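Local coordinates for LPXTG-motif cell wall anchor domain protein (Mobiluncus mulieris, PDB 5U5O) that is a giant cell-wall-anchored adhesin, probably mediating bacterial attachment through Ig-like domains that carry intramolecular covalent cross-links, at residues A[225-230]-A[264-269]. Numbering follows the deposited sequence.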
ATOM      1  N   GLY A 225       2.788  -6.721   9.946  1.00 17.49           N
ATOM      2  CA  GLY A 225       1.825  -6.988  10.999  1.00 15.81           C
ATOM      3  C   GLY A 225       1.003  -8.242  10.859  1.00 16.84           C
ATOM      4  O   GLY A 225       0.102  -8.475  11.665  1.00 19.12           O
ATOM      5  N   ASP A 226       1.286  -9.055   9.836  1.00 16.18           N
ATOM      6  CA  ASP A 226       0.521 -10.261   9.625  1.00 16.16           C
ATOM      7  C   ASP A 226       0.835 -11.287  10.716  1.00 13.99           C
ATOM      8  O   ASP A 226       1.894 -11.251  11.400  1.00 17.61           O
ATOM      9  CB  ASP A 226       0.809 -10.865   8.241  1.00 15.94           C
ATOM     10  CG  ASP A 226      -0.367 -11.612   7.667  1.00 14.90           C
ATOM     11  OD1 ASP A 226      -1.367 -11.875   8.395  1.00 16.11           O
ATOM     12  OD2 ASP A 226      -0.313 -11.928   6.448  1.00 16.10           O
ATOM     13  N   THR A 227      -0.144 -12.151  10.935  1.00 13.75           N
ATOM     14  CA  THR A 227       0.016 -13.325  11.786  1.00 12.57           C
ATOM     15  C   THR A 227       0.256 -14.514  10.873  1.00 12.24           C
ATOM     16  O   THR A 227      -0.542 -14.775   9.958  1.00 13.96           O
ATOM     17  CB  THR A 227      -1.252 -13.565  12.617  1.00 13.56           C
ATOM     18  OG1 THR A 227      -1.439 -12.464  13.507  1.00 17.51           O
ATOM     19  CG2 THR A 227      -1.177 -14.850  13.445  1.00 14.98           C
ATOM     20  N   CYS A 228       1.365 -15.242  11.112  0.80 12.35           N
ATOM     21  CA  CYS A 228       1.718 -16.376  10.298  0.80 12.03           C
ATOM     22  C   CYS A 228       1.743 -17.645  11.193  0.80 10.95           C
ATOM     23  O   CYS A 228       2.293 -17.596  12.337  0.80 13.45           O
ATOM     24  CB  CYS A 228       3.078 -16.104   9.760  0.80 14.96           C
ATOM     25  SG  CYS A 228       4.039 -17.482   9.157  0.80 15.09           S
ATOM     26  N   THR A 229       1.205 -18.744  10.717  1.00 11.50           N
ATOM     27  CA  THR A 229       1.267 -20.023  11.404  1.00 11.43           C
ATOM     28  C   THR A 229       2.185 -20.948  10.636  1.00 11.02           C
ATOM     29  O   THR A 229       2.263 -20.928   9.398  1.00 12.28           O
ATOM     30  CB  THR A 229      -0.121 -20.652  11.622  1.00 12.31           C
ATOM     31  OG1 THR A 229      -0.764 -20.907  10.367  1.00 13.05           O
ATOM     32  CG2 THR A 229      -1.008 -19.734  12.458  1.00 13.15           C
ATOM     33  N   ILE A 230       2.914 -21.762  11.405  1.00 10.88           N
ATOM     34  CA  ILE A 230       3.787 -22.788  10.870  1.00 11.25           C
ATOM     35  C   ILE A 230       3.292 -24.098  11.468  1.00 11.05           C
ATOM     36  O   ILE A 230       3.201 -24.219  12.705  1.00 13.82           O
ATOM     37  CB  ILE A 230       5.255 -22.532  11.317  1.00 11.81           C
ATOM     38  CG1 ILE A 230       5.733 -21.165  10.858  1.00 11.88           C
ATOM     39  CG2 ILE A 230       6.176 -23.602  10.756  1.00 11.87           C
ATOM     40  CD1 ILE A 230       6.978 -20.682  11.563  1.00 11.83           C
ATOM     41  N   GLU A 264       3.178 -26.864  16.076  1.00 12.15           N
ATOM     42  CA  GLU A 264       2.423 -25.686  15.641  1.00 11.68           C
ATOM     43  C   GLU A 264       3.020 -24.439  16.249  1.00 11.85           C
ATOM     44  O   GLU A 264       3.233 -24.375  17.473  1.00 13.57           O
ATOM     45  CB  GLU A 264       0.960 -25.785  16.093  1.00 13.36           C
ATOM     46  CG  GLU A 264       0.209 -26.987  15.541  1.00 14.61           C
ATOM     47  CD  GLU A 264      -0.078 -26.884  14.061  1.00 15.84           C
ATOM     48  OE1 GLU A 264      -0.087 -25.758  13.507  1.00 17.37           O
ATOM     49  OE2 GLU A 264      -0.287 -27.941  13.449  1.00 18.83           O
ATOM     50  N   ALA A 265       3.318 -23.436  15.435  1.00 12.27           N
ATOM     51  CA  ALA A 265       3.832 -22.166  15.921  1.00 11.98           C
ATOM     52  C   ALA A 265       3.021 -21.035  15.341  1.00 10.61           C
ATOM     53  O   ALA A 265       2.414 -21.167  14.252  1.00 12.24           O
ATOM     54  CB  ALA A 265       5.283 -21.991  15.521  1.00 12.03           C
ATOM     55  N   VAL A 266       3.024 -19.916  16.032  1.00 11.80           N
ATOM     56  CA  VAL A 266       2.438 -18.666  15.571  1.00 12.08           C
ATOM     57  C   VAL A 266       3.489 -17.585  15.749  1.00 11.30           C
ATOM     58  O   VAL A 266       4.117 -17.484  16.822  1.00 11.75           O
ATOM     59  CB  VAL A 266       1.170 -18.293  16.354  1.00 14.73           C
ATOM     60  CG1 VAL A 266       0.529 -17.030  15.786  1.00 16.57           C
ATOM     61  CG2 VAL A 266       0.168 -19.437  16.343  1.00 16.59           C
ATOM     62  N   VAL A 267       3.681 -16.744  14.737  1.00 11.87           N
ATOM     63  CA  VAL A 267       4.661 -15.668  14.798  1.00 12.61           C
ATOM     64  C   VAL A 267       4.089 -14.450  14.068  1.00 12.20           C
ATOM     65  O   VAL A 267       3.338 -14.606  13.084  1.00 13.41           O
ATOM     66  CB  VAL A 267       6.018 -16.142  14.224  1.00 13.36           C
ATOM     67  CG1 VAL A 267       5.919 -16.499  12.747  1.00 13.12           C
ATOM     68  CG2 VAL A 267       7.129 -15.150  14.495  1.00 15.15           C
ATOM     69  N   LYS A 268       4.405 -13.256  14.536  1.00 13.12           N
ATOM     70  CA  LYS A 268       3.998 -12.009  13.898  1.00 13.30           C
ATOM     71  C   LYS A 268       5.119 -11.594  12.973  1.00 12.97           C
ATOM     72  O   LYS A 268       6.315 -11.715  13.334  1.00 15.49           O
ATOM     73  CB  LYS A 268       3.785 -10.911  14.934  1.00 15.73           C
ATOM     74  CG  LYS A 268       2.700 -11.188  15.971  1.00 20.26           C
ATOM     75  CD  LYS A 268       1.294 -11.234  15.401  1.00 22.25           C
ATOM     76  CE  LYS A 268       0.839  -9.912  14.782  1.00 24.98           C
ATOM     77  NZ  LYS A 268       0.908  -8.735  15.700  1.00 25.95           N
ATOM     78  N   ILE A 269       4.722 -11.093  11.795  1.00 13.87           N
ATOM     79  CA  ILE A 269       5.676 -10.650  10.808  1.00 14.81           C
ATOM     80  C   ILE A 269       5.527  -9.132  10.686  1.00 17.46           C
ATOM     81  O   ILE A 269       4.667  -8.638   9.952  1.00 21.35           O
ATOM     82  CB  ILE A 269       5.397 -11.336   9.441  1.00 16.02           C
ATOM     83  CG1 ILE A 269       5.291 -12.858   9.580  1.00 14.78           C
ATOM     84  CG2 ILE A 269       6.466 -10.959   8.418  1.00 16.83           C
ATOM     85  CD1 ILE A 269       6.534 -13.562  10.085  1.00 14.00           C
TER
HETATM   86  O   HOH W   1      -0.176  -6.686  13.776  1.00 36.39           O
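Cys228 and Val267 face each other in a hydrogen-bonded antiparallel pair: Cys228 N reaches Val267 O at 2.9 Å (169° at the hydrogen), and Val267 N returns an equally long bond to Cys228 O. Ile230 and Ala265 repeat this two-bond pairing at one end. At the other end Gly225 and Asp226 both face Ile269. Ile269 N donates to Asp226 O at 2.9 Å. Gly225 N donates to Ile269 O at 2.7 Å, whereas Asp226 N makes only a weak bond to the same oxygen; that doubling, with Gly225 at positive phi (92°), defines a G1 beta bulge.

On the buried face, Cys228 CB lies 3.9 Å from Ile269 CG1 and 4.1 Å from Val267 CG1, and Ile230 CB packs against Ala265 CB. On the more open face, Thr227 CG2 meets Val266 CG1 at 3.6 Å; Val266 holds CG1 anti to its own backbone N (chi1 -176°), while its CG2 lies beside Thr229 CG2. Lys268, bent at chi2 to chi4, passes its CD 3.5 Å from Thr227 OG1 and curls back toward the bulge, where a water accepts from Lys268 NZ and donates to Gly225 O.

Further out, both carboxylate oxygens of Asp226 accept backbone N-H groups, OD1 from Gln202 and OD2 from Lys203, tying the bulge to the turn that follows strand 193-200. Cys228 forms a disulfide with Cys200 of that strand, alongside the backbone hydrogen bonds of Thr227 with Val201 and Thr229 with Lys199. Leu171 lies against Cys228, Ile230 and Ile269, and Val282 against Val267 and Ile269, placing this face in the interior. Strands 226-232 and 264-269 are inner neighbours in one antiparallel sheet of an Ig-like beta-sandwich, within the DUF5979 part of the adhesin, ended by a G1 beta bulge.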